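Side-chain contact in serine protease inhibitor 1 (Coprinopsis cinerea, PDB 3VWC), which probably inhibits serine endopeptidases and adopts a beta-trefoil fold: residues P133-P136 with A137-F141. Numbering follows the deposited sequence.
Sequences PRYP and ATELF
E139 crosses P136 at a slant, its carboxylate reaching the CG and CD edge of the proline ring and the ring of Y135, a local contact made round the 3-10 turn 137-139. The backbone bond from E139 N to P136 O closes the turn at 3.0 Å, with 163° at the hydrogen.

Packing is tightest where the E139 carboxylate meets P136 and Y135 and where L140 meets the same two residues. With CG of E139 anti to its carbonyl carbon (chi1 -57°) and the chain extended beyond, OE1 comes to 3.3 Å from P136 CD. The same oxygen lies in the plane of the Y135 ring, at its edge, 3.4 Å from CD1, where the slightly positive ring hydrogens would suit a carboxylate. With the ring and carboxylate planes 57° apart and OE1 at the edge, the contact is an edge approach, not a stack. The second oxygen, OE2, accepts a hydrogen bond from I126 N, which would limit rotation of the buried carboxylate. L140 approaches Y135 at about a right angle, its CD2 branch 3.7 Å from Y135 CB, while its CG rests 3.6 Å from P136 O.

The outer side is looser, with few atoms touching. T138 adds just OG1, 3.4 Å from P136 CG, and A137 turns its CB bond away, though CB still touches P136 C; both residues are partly exposed.

Within the beta-trefoil, this turn lies late in the connection between strands 121-123 and 141-145. Y135 and L140 both lean on T98 of strand 96-101, T138 and E139 touch V109 of strand 107-109, and the chain then enters strand 141-145.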
loop_
_atom_site.group_PDB
_atom_site.type_symbol
_atom_site.label_atom_id
_atom_site.label_comp_id
_atom_site.label_asym_id
_atom_site.label_seq_id
_atom_site.Cartn_x
_atom_site.Cartn_y
_atom_site.Cartn_z
ATOM N N PRO A 133 -20.347 1.574 -1.482
ATOM C CA PRO A 133 -19.807 1.105 -0.214
ATOM C C PRO A 133 -18.955 2.156 0.467
ATOM O O PRO A 133 -18.312 3.000 -0.203
ATOM C CB PRO A 133 -18.947 -0.102 -0.595
ATOM C CG PRO A 133 -19.461 -0.514 -1.949
ATOM C CD PRO A 133 -19.868 0.772 -2.625
ATOM N N ARG A 134 -19.062 2.224 1.779
ATOM C CA ARG A 134 -18.182 3.126 2.494
ATOM C C ARG A 134 -17.144 2.335 3.282
ATOM O O ARG A 134 -17.468 1.457 4.075
ATOM C CB ARG A 134 -18.983 4.055 3.402
ATOM C CG ARG A 134 -19.623 5.182 2.548
ATOM C CD ARG A 134 -19.936 6.474 3.304
ATOM N NE ARG A 134 -18.760 7.259 3.733
ATOM C CZ ARG A 134 -18.147 8.201 3.005
ATOM N NH1 ARG A 134 -18.521 8.439 1.748
ATOM N NH2 ARG A 134 -17.112 8.875 3.535
ATOM N N TYR A 135 -15.880 2.575 2.952
ATOM C CA TYR A 135 -14.804 1.812 3.549
ATOM C C TYR A 135 -14.342 2.498 4.829
ATOM O O TYR A 135 -14.288 3.727 4.910
ATOM C CB TYR A 135 -13.655 1.785 2.556
ATOM C CG TYR A 135 -13.939 0.956 1.344
ATOM C CD1 TYR A 135 -13.526 -0.378 1.303
ATOM C CD2 TYR A 135 -14.650 1.472 0.240
ATOM C CE1 TYR A 135 -13.759 -1.160 0.158
ATOM C CE2 TYR A 135 -14.913 0.695 -0.872
ATOM C CZ TYR A 135 -14.522 -0.631 -0.879
ATOM O OH TYR A 135 -14.751 -1.422 -1.978
ATOM N N PRO A 136 -13.927 1.706 5.808
ATOM C CA PRO A 136 -13.219 2.290 6.946
ATOM C C PRO A 136 -11.875 2.904 6.528
ATOM O O PRO A 136 -11.238 2.440 5.559
ATOM C CB PRO A 136 -12.990 1.089 7.880
ATOM C CG PRO A 136 -12.895 -0.080 6.892
ATOM C CD PRO A 136 -13.915 0.227 5.814
ATOM N N ALA A 137 -11.402 3.905 7.277
ATOM C CA ALA A 137 -10.174 4.575 6.913
ATOM C C ALA A 137 -8.957 3.644 6.880
ATOM O O ALA A 137 -7.942 3.963 6.187
ATOM C CB ALA A 137 -9.888 5.738 7.912
ATOM N N THR A 138 -9.057 2.557 7.658
ATOM C CA THR A 138 -8.015 1.533 7.718
ATOM C C THR A 138 -7.703 0.922 6.339
ATOM O O THR A 138 -6.636 0.331 6.146
ATOM C CB THR A 138 -8.485 0.413 8.615
ATOM O OG1 THR A 138 -9.731 -0.038 8.061
ATOM C CG2 THR A 138 -8.663 0.942 10.056
ATOM N N GLU A 139 -8.595 1.094 5.365
ATOM C CA GLU A 139 -8.456 0.429 4.060
ATOM C C GLU A 139 -8.306 1.433 2.932
ATOM O O GLU A 139 -8.242 1.046 1.777
ATOM C CB GLU A 139 -9.702 -0.450 3.788
ATOM C CG GLU A 139 -9.891 -1.480 4.921
ATOM C CD GLU A 139 -11.113 -2.347 4.732
ATOM O OE1 GLU A 139 -12.040 -1.863 4.010
ATOM O OE2 GLU A 139 -11.206 -3.403 5.374
ATOM N N LEU A 140 -8.146 2.717 3.291
ATOM C CA LEU A 140 -8.067 3.810 2.304
ATOM C C LEU A 140 -6.703 4.500 2.318
ATOM O O LEU A 140 -6.126 4.749 3.400
ATOM C CB LEU A 140 -9.186 4.830 2.597
ATOM C CG LEU A 140 -10.604 4.207 2.466
ATOM C CD1 LEU A 140 -11.539 5.315 2.923
ATOM C CD2 LEU A 140 -10.928 3.794 1.009
ATOM N N PHE A 141 -6.178 4.757 1.131
ATOM C CA PHE A 141 -4.878 5.391 0.960
ATOM C C PHE A 141 -5.011 6.556 -0.006
ATOM O O PHE A 141 -5.637 6.425 -1.035
ATOM C CB PHE A 141 -3.939 4.323 0.398
ATOM C CG PHE A 141 -3.753 3.205 1.351
ATOM C CD1 PHE A 141 -4.702 2.184 1.430
ATOM C CD2 PHE A 141 -2.814 3.281 2.371
ATOM C CE1 PHE A 141 -4.627 1.186 2.414
ATOM C CE2 PHE A 141 -2.721 2.283 3.307
ATOM C CZ PHE A 141 -3.646 1.268 3.384
#